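Local coordinates for protein P35 (Autographa californica nucleopolyhedrovirus, PDB 1P35) that inhibits caspases, thereby blocking the apoptosis of the insect host cell that viral infection sets off, and also suppresses the host's antiviral RNA interference, at residues I15-V20 and R25-I30; N61-I66 and G161-L166; V179-E184 and L277-H282. All blocks are in the same frame, centred on the assembly; numbering follows the deposited sequence.

Interaction 1 (I15-V20 and R25-I30). With PO4 (phosphate ion), chain D; EDO (1,2-ethanediol), chain G.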
loop_
_atom_site.group_PDB
_atom_site.type_symbol
_atom_site.label_atom_id
_atom_site.label_comp_id
_atom_site.label_asym_id
_atom_site.label_seq_id
_atom_site.Cartn_x
_atom_site.Cartn_y
_atom_site.Cartn_z
ATOM N N ILE A 15 12.116 -10.448 5.701
ATOM C CA ILE A 15 13.532 -10.394 5.496
ATOM C C ILE A 15 13.890 -10.321 4.052
ATOM O O ILE A 15 13.238 -10.945 3.222
ATOM C CB ILE A 15 14.183 -11.691 6.025
ATOM C CG1 ILE A 15 13.954 -11.822 7.527
ATOM C CG2 ILE A 15 15.660 -11.780 5.591
ATOM C CD1 ILE A 15 14.391 -13.239 8.054
ATOM N N ARG A 16 14.947 -9.556 3.763
ATOM C CA ARG A 16 15.467 -9.476 2.404
ATOM C C ARG A 16 16.972 -9.371 2.567
ATOM O O ARG A 16 17.475 -8.642 3.439
ATOM C CB ARG A 16 14.959 -8.247 1.643
ATOM C CG ARG A 16 15.201 -8.393 0.159
ATOM C CD ARG A 16 14.946 -7.101 -0.672
ATOM N NE ARG A 16 15.924 -6.088 -0.308
ATOM C CZ ARG A 16 15.967 -4.850 -0.782
ATOM N NH1 ARG A 16 15.066 -4.434 -1.668
ATOM N NH2 ARG A 16 16.939 -4.037 -0.374
ATOM N N ASP A 17 17.704 -10.117 1.744
ATOM C CA ASP A 17 19.154 -10.091 1.803
ATOM C C ASP A 17 19.601 -10.210 0.349
ATOM O O ASP A 17 19.317 -11.201 -0.300
ATOM C CB ASP A 17 19.666 -11.246 2.657
ATOM C CG ASP A 17 21.173 -11.227 2.835
ATOM O OD1 ASP A 17 21.873 -11.366 1.816
ATOM O OD2 ASP A 17 21.652 -11.091 3.988
ATOM N N CYS A 18 20.296 -9.176 -0.135
ATOM C CA CYS A 18 20.730 -9.107 -1.520
ATOM C C CYS A 18 22.231 -8.774 -1.655
ATOM O O CYS A 18 22.818 -8.158 -0.765
ATOM C CB CYS A 18 19.900 -8.021 -2.254
ATOM S SG CYS A 18 18.069 -8.170 -2.247
ATOM N N GLN A 19 22.834 -9.189 -2.771
ATOM C CA GLN A 19 24.243 -8.905 -3.054
ATOM C C GLN A 19 24.214 -7.420 -3.426
ATOM O O GLN A 19 23.327 -7.015 -4.156
ATOM C CB GLN A 19 24.726 -9.736 -4.262
ATOM C CG GLN A 19 26.271 -9.901 -4.419
ATOM C CD GLN A 19 26.969 -10.779 -3.296
ATOM O OE1 GLN A 19 26.552 -11.908 -2.992
ATOM N NE2 GLN A 19 28.045 -10.250 -2.717
ATOM N N VAL A 20 25.124 -6.615 -2.874
ATOM C CA VAL A 20 25.204 -5.172 -3.194
ATOM C C VAL A 20 26.297 -5.041 -4.263
ATOM O O VAL A 20 26.131 -4.310 -5.233
ATOM C CB VAL A 20 25.591 -4.350 -1.981
ATOM C CG1 VAL A 20 26.010 -2.933 -2.429
ATOM C CG2 VAL A 20 24.406 -4.266 -0.996
ATOM N N ARG A 25 26.805 -7.321 0.899
ATOM C CA ARG A 25 25.410 -7.755 0.760
ATOM C C ARG A 25 24.619 -6.925 1.763
ATOM O O ARG A 25 25.210 -6.336 2.684
ATOM C CB ARG A 25 25.226 -9.279 1.033
ATOM C CG ARG A 25 25.879 -10.210 0.021
ATOM C CD ARG A 25 25.599 -11.690 0.343
ATOM N NE ARG A 25 24.162 -11.976 0.377
ATOM C CZ ARG A 25 23.477 -12.490 -0.650
ATOM N NH1 ARG A 25 24.085 -12.782 -1.788
ATOM N NH2 ARG A 25 22.174 -12.704 -0.552
ATOM N N GLU A 26 23.301 -6.832 1.562
ATOM C CA GLU A 26 22.470 -6.062 2.481
ATOM C C GLU A 26 21.339 -6.915 3.088
ATOM O O GLU A 26 20.700 -7.727 2.408
ATOM C CB GLU A 26 21.869 -4.831 1.774
ATOM C CG GLU A 26 20.927 -4.016 2.664
ATOM C CD GLU A 26 20.088 -3.018 1.851
ATOM O OE1 GLU A 26 19.338 -3.468 0.979
ATOM O OE2 GLU A 26 20.171 -1.790 2.080
ATOM N N LEU A 27 21.154 -6.753 4.389
ATOM C CA LEU A 27 20.135 -7.436 5.111
ATOM C C LEU A 27 19.107 -6.407 5.576
ATOM O O LEU A 27 19.474 -5.427 6.215
ATOM C CB LEU A 27 20.701 -8.151 6.347
ATOM C CG LEU A 27 19.551 -8.728 7.184
ATOM C CD1 LEU A 27 18.915 -9.890 6.390
ATOM C CD2 LEU A 27 20.039 -9.269 8.532
ATOM N N VAL A 28 17.837 -6.658 5.237
ATOM C CA VAL A 28 16.703 -5.854 5.626
ATOM C C VAL A 28 15.938 -6.850 6.491
ATOM O O VAL A 28 15.695 -8.033 6.107
ATOM C CB VAL A 28 15.865 -5.357 4.420
ATOM C CG1 VAL A 28 14.556 -4.739 4.942
ATOM C CG2 VAL A 28 16.589 -4.234 3.710
ATOM N N TYR A 29 15.596 -6.399 7.689
ATOM C CA TYR A 29 14.982 -7.296 8.635
ATOM C C TYR A 29 13.918 -6.438 9.314
ATOM O O TYR A 29 14.243 -5.387 9.895
ATOM C CB TYR A 29 16.060 -7.794 9.650
ATOM C CG TYR A 29 15.571 -8.927 10.568
ATOM C CD1 TYR A 29 14.695 -8.645 11.591
ATOM C CD2 TYR A 29 15.933 -10.277 10.357
ATOM C CE1 TYR A 29 14.162 -9.626 12.396
ATOM C CE2 TYR A 29 15.390 -11.322 11.179
ATOM C CZ TYR A 29 14.487 -10.950 12.214
ATOM O OH TYR A 29 13.887 -11.849 13.089
ATOM N N ILE A 30 12.668 -6.908 9.227
ATOM C CA ILE A 30 11.495 -6.216 9.753
ATOM C C ILE A 30 10.638 -7.203 10.551
ATOM O O ILE A 30 10.415 -8.383 10.124
ATOM C CB ILE A 30 10.568 -5.714 8.575
ATOM C CG1 ILE A 30 11.251 -4.657 7.752
ATOM C CG2 ILE A 30 9.257 -5.129 9.087
ATOM C CD1 ILE A 30 11.127 -5.012 6.224
HETATM P P PO4 D . 16.425 -1.008 -3.095
HETATM O O1 PO4 D . 17.620 -1.474 -2.273
HETATM O O2 PO4 D . 16.575 0.478 -3.357
HETATM O O3 PO4 D . 16.362 -1.754 -4.421
HETATM O O4 PO4 D . 15.176 -1.311 -2.315
HETATM C C1 EDO G . 11.288 -6.477 -3.087
HETATM O O1 EDO G . 10.777 -5.834 -4.287
HETATM C C2 EDO G . 12.575 -7.196 -3.350
HETATM O O2 EDO G . 13.567 -6.243 -3.625
HETATM O O HOH W 1 18.518 -6.387 0.999
#
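The guanidinium of Arg25 lies with one face under the backbone of strand 15-20, the N of Gln19 and the carbonyl carbon of Cys18 sitting over its centre, while Asp17 comes in at its edge. NE and NH2 of Arg25 both grip the same carboxylate oxygen, OD1 of Asp17, at 2.8 and 2.7 Å, and the two planes are nearly coplanar, 17° apart. Arg25 NH1 donates to OE1 of Gln19 (2.9 Å) from above the amide's carbonyl plane, while Gln19 NE2 bonds to Asp21 O. With three of its nitrogens engaged, the group has little freedom to rotate; a carboxylate to balance its charge and an amide oxygen to accept a further N-H suit this buried arginine. Asp17 OD2 turns instead to the hydroxyl of Tyr170. On the other face of the hairpin Arg16 offers its edge to Glu26, NH2 to OE1 at 2.8 Å, with the acceptor in the guanidinium plane. A bend at chi3 (66°) in the otherwise extended Arg16 chain turns its nitrogens toward that carboxylate. In the same plane a water accepts from Arg16 NE.

The two strands, 10-21 and 24-33, form an antiparallel beta hairpin. Arg16 and Val28 make a hydrogen-bonded pair, Arg16 N to Val28 O at 2.9 Å and Val28 N to Arg16 O at 2.7 Å; Cys18 and Glu26 form another. On the sheet face that carries Arg25, beta-branched Ile15 lies alongside Tyr29, its CG1 3.8 Å from CD2 of the ring, and its CG2 meets CD1 of Leu27: apolar residues fit this buried end. Arg16 NH1 and NH2 also donate to a phosphate ion shared with Lys58 of the same chain and Arg79 of the second subunit.

Interaction 2 (N61-I66 and G161-L166). With PO4 (phosphate ion), chain E.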
loop_
_atom_site.group_PDB
_atom_site.type_symbol
_atom_site.label_atom_id
_atom_site.label_comp_id
_atom_site.label_asym_id
_atom_site.label_seq_id
_atom_site.Cartn_x
_atom_site.Cartn_y
_atom_site.Cartn_z
ATOM N N ASN A 61 8.117 1.792 1.586
ATOM C CA ASN A 61 7.307 0.727 1.065
ATOM C C ASN A 61 7.949 -0.584 0.863
ATOM O O ASN A 61 7.245 -1.536 0.480
ATOM C CB ASN A 61 6.673 1.117 -0.248
ATOM C CG ASN A 61 5.400 1.766 -0.027
ATOM O OD1 ASN A 61 4.887 1.698 1.092
ATOM N ND2 ASN A 61 4.836 2.387 -1.069
ATOM N N LEU A 62 9.259 -0.647 1.113
ATOM C CA LEU A 62 9.987 -1.897 0.908
ATOM C C LEU A 62 9.367 -3.133 1.578
ATOM O O LEU A 62 9.312 -4.232 0.992
ATOM C CB LEU A 62 11.414 -1.760 1.381
ATOM C CG LEU A 62 12.247 -2.977 0.947
ATOM C CD1 LEU A 62 12.068 -3.160 -0.562
ATOM C CD2 LEU A 62 13.737 -2.758 1.264
ATOM N N ARG A 63 8.918 -2.924 2.808
ATOM C CA ARG A 63 8.333 -3.943 3.615
ATOM C C ARG A 63 7.240 -4.708 2.863
ATOM O O ARG A 63 7.269 -5.930 2.778
ATOM C CB ARG A 63 7.716 -3.314 4.872
ATOM C CG ARG A 63 6.815 -4.347 5.595
ATOM C CD ARG A 63 5.981 -3.799 6.754
ATOM N NE ARG A 63 5.286 -4.846 7.531
ATOM C CZ ARG A 63 4.277 -5.608 7.096
ATOM N NH1 ARG A 63 3.804 -5.467 5.866
ATOM N NH2 ARG A 63 3.745 -6.536 7.896
ATOM N N ASP A 64 6.268 -3.969 2.334
ATOM C CA ASP A 64 5.151 -4.565 1.625
ATOM C C ASP A 64 5.556 -5.102 0.256
ATOM O O ASP A 64 4.914 -6.007 -0.264
ATOM C CB ASP A 64 3.982 -3.561 1.471
ATOM C CG ASP A 64 3.217 -3.322 2.780
ATOM O OD1 ASP A 64 3.235 -4.205 3.659
ATOM O OD2 ASP A 64 2.563 -2.273 2.913
ATOM N N ARG A 65 6.609 -4.550 -0.337
ATOM C CA ARG A 65 7.026 -5.054 -1.635
ATOM C C ARG A 65 7.723 -6.404 -1.444
ATOM O O ARG A 65 7.599 -7.272 -2.291
ATOM C CB ARG A 65 7.973 -4.089 -2.396
ATOM C CG ARG A 65 7.328 -2.811 -2.907
ATOM C CD ARG A 65 8.110 -2.224 -4.115
ATOM N NE ARG A 65 9.481 -1.864 -3.789
ATOM C CZ ARG A 65 9.814 -0.899 -2.937
ATOM N NH1 ARG A 65 8.871 -0.204 -2.333
ATOM N NH2 ARG A 65 11.081 -0.632 -2.686
ATOM N N ILE A 66 8.462 -6.577 -0.347
ATOM C CA ILE A 66 9.130 -7.859 -0.104
ATOM C C ILE A 66 8.001 -8.901 0.058
ATOM O O ILE A 66 7.909 -9.870 -0.660
ATOM C CB ILE A 66 9.961 -7.810 1.193
ATOM C CG1 ILE A 66 11.135 -6.822 1.016
ATOM C CG2 ILE A 66 10.508 -9.219 1.523
ATOM C CD1 ILE A 66 11.810 -6.510 2.302
ATOM N N GLY A 161 1.563 -1.067 17.834
ATOM C CA GLY A 161 1.282 -1.354 16.446
ATOM C C GLY A 161 2.313 -1.042 15.377
ATOM O O GLY A 161 2.008 -1.198 14.216
ATOM N N SER A 162 3.507 -0.601 15.746
ATOM C CA SER A 162 4.566 -0.324 14.784
ATOM C C SER A 162 5.338 -1.534 14.233
ATOM O O SER A 162 5.453 -2.547 14.910
ATOM C CB SER A 162 5.653 0.578 15.426
ATOM O OG SER A 162 5.223 1.901 15.604
ATOM N N ASN A 163 5.865 -1.397 13.008
ATOM C CA ASN A 163 6.800 -2.381 12.471
ATOM C C ASN A 163 8.132 -1.899 13.057
ATOM O O ASN A 163 8.365 -0.653 13.136
ATOM C CB ASN A 163 6.930 -2.313 10.950
ATOM C CG ASN A 163 5.759 -2.980 10.226
ATOM O OD1 ASN A 163 5.448 -4.141 10.456
ATOM N ND2 ASN A 163 5.131 -2.240 9.344
ATOM N N GLN A 164 8.984 -2.846 13.487
ATOM C CA GLN A 164 10.297 -2.516 14.038
ATOM C C GLN A 164 11.205 -2.895 12.891
ATOM O O GLN A 164 11.150 -4.028 12.440
ATOM C CB GLN A 164 10.640 -3.342 15.261
ATOM C CG GLN A 164 9.463 -3.626 16.183
ATOM C CD GLN A 164 8.731 -2.397 16.574
ATOM O OE1 GLN A 164 9.307 -1.304 16.608
ATOM N NE2 GLN A 164 7.452 -2.554 16.900
ATOM N N VAL A 165 12.048 -1.968 12.421
ATOM C CA VAL A 165 12.837 -2.247 11.234
ATOM C C VAL A 165 14.339 -1.978 11.364
ATOM O O VAL A 165 14.798 -1.312 12.305
ATOM C CB VAL A 165 12.241 -1.444 10.037
ATOM C CG1 VAL A 165 10.695 -1.553 10.046
ATOM C CG2 VAL A 165 12.582 0.072 10.178
ATOM N N LEU A 166 15.112 -2.566 10.452
ATOM C CA LEU A 166 16.559 -2.361 10.453
ATOM C C LEU A 166 17.050 -2.826 9.117
ATOM O O LEU A 166 16.390 -3.613 8.461
ATOM C CB LEU A 166 17.272 -3.153 11.546
ATOM C CG LEU A 166 17.323 -4.698 11.434
ATOM C CD1 LEU A 166 18.559 -5.145 10.695
ATOM C CD2 LEU A 166 17.395 -5.319 12.815
HETATM P P PO4 E . 12.737 -2.954 -5.438
HETATM O O1 PO4 E . 13.238 -2.187 -4.223
HETATM O O2 PO4 E . 13.466 -4.280 -5.544
HETATM O O3 PO4 E . 11.250 -3.242 -5.328
HETATM O O4 PO4 E . 12.976 -2.060 -6.650
HETATM O O HOH W 2 5.885 -6.616 9.719
#
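Arg63 and Asn163 meet through a single direct polar contact, with two side chains carrying all of it. Arg63 NE reaches Asn163 OD1 at 3.0 Å, a weak hydrogen bond bent to 141° at the hydrogen, and the guanidinium and amide planes lie 30° apart. Water 2 reinforces the link: it accepts from Arg63 NH2 at 2.8 Å and donates to Asn163 OD1 at 2.6 Å, so the amide oxygen is held by both the arginine and the water. Arginine suits the place because its long chain, extended from CG to NE with CG anti to the backbone N (chi1 168°), spans the wide gap between the backbones, whose nearest CA atoms, those of Arg63 and Val165, are 9.0 Å apart.

The contact joins the first turn of helix 62-74 to where the chain enters strand 164-170, which runs between strands 24-33 and 98-106. Asp64, the next residue on the helix, takes Arg63 NH1 on its OD1 at 2.6 Å, a salt bridge whose hydrogen bond is weak, engaging the other end of the guanidinium; Asp64 OD2 pairs with Lys93.

Arg65 points elsewhere, to a phosphate ion probably from the crystallisation liquor. NE donates to O3 at 2.7 Å and NH2 to O1 at 3.1 Å, both bonds nearly straight, as befits a flat cationic group facing an anion. Close by, Asn61 ND2 donates to Glu78 O of the second subunit.

Interaction 3 (V179-E184 and L277-H282)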
loop_
_atom_site.group_PDB
_atom_site.type_symbol
_atom_site.label_atom_id
_atom_site.label_comp_id
_atom_site.label_asym_id
_atom_site.label_seq_id
_atom_site.Cartn_x
_atom_site.Cartn_y
_atom_site.Cartn_z
ATOM N N VAL A 179 20.410 -16.760 6.482
ATOM C CA VAL A 179 19.087 -16.154 6.559
ATOM C C VAL A 179 18.718 -16.490 7.997
ATOM O O VAL A 179 18.560 -17.637 8.361
ATOM C CB VAL A 179 18.116 -16.774 5.605
ATOM C CG1 VAL A 179 16.898 -15.904 5.540
ATOM C CG2 VAL A 179 18.767 -16.934 4.182
ATOM N N PRO A 180 18.590 -15.477 8.834
ATOM C CA PRO A 180 18.274 -15.684 10.264
ATOM C C PRO A 180 16.880 -16.119 10.666
ATOM O O PRO A 180 16.110 -15.328 11.216
ATOM C CB PRO A 180 18.694 -14.339 10.876
ATOM C CG PRO A 180 18.270 -13.360 9.810
ATOM C CD PRO A 180 18.812 -14.039 8.530
ATOM N N PHE A 181 16.546 -17.382 10.411
ATOM C CA PHE A 181 15.231 -17.885 10.800
ATOM C C PHE A 181 15.187 -18.369 12.234
ATOM O O PHE A 181 14.111 -18.401 12.835
ATOM C CB PHE A 181 14.785 -19.046 9.883
ATOM C CG PHE A 181 14.504 -18.635 8.477
ATOM C CD1 PHE A 181 13.688 -17.555 8.208
ATOM C CD2 PHE A 181 15.021 -19.369 7.408
ATOM C CE1 PHE A 181 13.372 -17.202 6.896
ATOM C CE2 PHE A 181 14.716 -19.021 6.085
ATOM C CZ PHE A 181 13.876 -17.925 5.836
ATOM N N ALA A 182 16.326 -18.764 12.801
ATOM C CA ALA A 182 16.294 -19.308 14.171
ATOM C C ALA A 182 15.804 -18.359 15.281
ATOM O O ALA A 182 15.985 -17.111 15.229
ATOM C CB ALA A 182 17.702 -19.896 14.562
ATOM N N HIS A 183 15.200 -18.975 16.293
ATOM C CA HIS A 183 14.648 -18.243 17.434
ATOM C C HIS A 183 15.484 -18.585 18.663
ATOM O O HIS A 183 16.339 -19.515 18.621
ATOM C CB HIS A 183 13.209 -18.702 17.736
ATOM C CG HIS A 183 12.315 -18.775 16.530
ATOM N ND1 HIS A 183 11.511 -17.733 16.130
ATOM C CD2 HIS A 183 12.105 -19.772 15.640
ATOM C CE1 HIS A 183 10.840 -18.084 15.050
ATOM N NE2 HIS A 183 11.182 -19.318 14.730
ATOM N N GLU A 184 15.268 -17.827 19.745
ATOM C CA GLU A 184 15.932 -18.176 20.975
ATOM C C GLU A 184 15.291 -19.548 21.376
ATOM O O GLU A 184 14.145 -19.844 21.025
ATOM C CB GLU A 184 15.618 -17.168 22.050
ATOM C CG GLU A 184 14.170 -17.095 22.383
ATOM C CD GLU A 184 13.367 -16.191 21.451
ATOM O OE1 GLU A 184 13.794 -15.904 20.320
ATOM O OE2 GLU A 184 12.274 -15.781 21.856
ATOM N N LEU A 277 15.778 -16.773 -4.231
ATOM C CA LEU A 277 15.122 -17.677 -3.322
ATOM C C LEU A 277 13.942 -16.971 -2.616
ATOM O O LEU A 277 14.103 -15.871 -2.073
ATOM C CB LEU A 277 16.120 -18.124 -2.237
ATOM C CG LEU A 277 15.400 -19.102 -1.287
ATOM C CD1 LEU A 277 15.014 -20.400 -2.056
ATOM C CD2 LEU A 277 16.275 -19.419 -0.110
ATOM N N TYR A 278 12.772 -17.588 -2.615
ATOM C CA TYR A 278 11.634 -17.013 -1.913
ATOM C C TYR A 278 11.287 -18.001 -0.817
ATOM O O TYR A 278 11.241 -19.234 -1.055
ATOM C CB TYR A 278 10.428 -16.858 -2.819
ATOM C CG TYR A 278 10.681 -16.050 -4.071
ATOM C CD1 TYR A 278 11.253 -16.644 -5.190
ATOM C CD2 TYR A 278 10.377 -14.671 -4.122
ATOM C CE1 TYR A 278 11.528 -15.907 -6.333
ATOM C CE2 TYR A 278 10.641 -13.897 -5.273
ATOM C CZ TYR A 278 11.213 -14.524 -6.360
ATOM O OH TYR A 278 11.462 -13.778 -7.464
ATOM N N VAL A 279 11.061 -17.484 0.388
ATOM C CA VAL A 279 10.728 -18.368 1.470
ATOM C C VAL A 279 9.485 -17.866 2.192
ATOM O O VAL A 279 9.344 -16.653 2.438
ATOM C CB VAL A 279 11.852 -18.459 2.502
ATOM C CG1 VAL A 279 11.534 -19.534 3.524
ATOM C CG2 VAL A 279 13.188 -18.728 1.835
ATOM N N LYS A 280 8.581 -18.790 2.535
ATOM C CA LYS A 280 7.416 -18.424 3.314
ATOM C C LYS A 280 7.124 -19.506 4.365
ATOM O O LYS A 280 6.815 -20.628 4.001
ATOM C CB LYS A 280 6.186 -18.281 2.422
ATOM C CG LYS A 280 4.922 -18.008 3.234
ATOM C CD LYS A 280 3.683 -17.958 2.291
ATOM C CE LYS A 280 2.529 -17.187 2.930
ATOM N NZ LYS A 280 1.485 -16.781 1.944
ATOM N N LEU A 281 7.200 -19.135 5.647
ATOM C CA LEU A 281 6.966 -20.003 6.761
ATOM C C LEU A 281 5.938 -19.235 7.616
ATOM O O LEU A 281 6.236 -18.742 8.714
ATOM C CB LEU A 281 8.280 -20.213 7.520
ATOM C CG LEU A 281 9.408 -20.871 6.710
ATOM C CD1 LEU A 281 10.705 -20.710 7.519
ATOM C CD2 LEU A 281 9.092 -22.383 6.416
ATOM N N HIS A 282 4.713 -19.197 7.109
ATOM C CA HIS A 282 3.625 -18.444 7.713
ATOM C C HIS A 282 2.718 -19.205 8.619
ATOM O O HIS A 282 1.882 -19.975 8.151
ATOM C CB HIS A 282 2.799 -17.786 6.608
ATOM C CG HIS A 282 1.582 -17.058 7.105
ATOM N ND1 HIS A 282 1.647 -16.062 8.056
ATOM C CD2 HIS A 282 0.295 -17.089 6.679
ATOM C CE1 HIS A 282 0.450 -15.514 8.200
ATOM N NE2 HIS A 282 -0.390 -16.120 7.376
#
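Phe181 meets Val279 and Leu281 with its ring, and the packing is tighter at the valine. The end of the ring, CZ, presses on CG1 of Val279 at 3.7 Å and lies 3.9 Å from its CB, the two side chains arriving from opposite directions. Leu281 makes the looser partner: its CD1 stands almost exactly over the centre of one face, 4.3 Å from the ring centroid and only 4° off the normal, which makes a CH-pi contact. Val179 CG1 lies over the opposite face, offset toward the rim, so the ring is sandwiched between two aliphatic groups. Phenylalanine suits the position, being flat enough to slip between them and bearing no polar atom to bury; branched valine and leucine offer methyls to its end and its face. With Phe181 CG beside the backbone N (chi1 -68°), the ring projects from its loop toward the strand.

That loop, between strands 176-179 and 191-199, turns just before the phenylalanine: Pro180 is the centre of an inverse gamma turn, with Phe181 N bonded to Val179 O at 2.9 Å. The facing strand 276-282 lies between strands 191-199 and 259-271, and Val195 and Ala197 of strand 191-199 also touch the ring, so the loop packs onto one side of this beta structure.

Lys280 points away from the loop, on the strand's far face, which helix 62-74 covers, and pairs there with Asp71. Exposed His282, its ND1 bonded to Asp194, and partly exposed His183, edge-to-face with Tyr193, mark the solvent side.

How the interactions relate
Interactions 1 and 2 are neighbours, their centres about 13 Å apart: strand 24-33 lies beside strand 164-170, with Tyr29 N 3.0 Å from Leu166 O in a probable hydrogen bond. Helix 62-74 covers the Arg16 face of the hairpin, Leu62 CD1 lying 3.4 Å from Arg16 NH1. The opposite face turns to interaction 3, also about 13 Å away between centres, where Pro180 CG packs 3.8 Å from Tyr29 CE2. Helix and loop thus lie over opposite faces of the hairpin; interactions 2 and 3 do not touch, their nearest atoms about 6 Å apart. Arg16 and Arg65 bind separate phosphate ions; interaction 1 reaches the second subunit through that of Arg16, whereas Asn61 bonds that subunit directly.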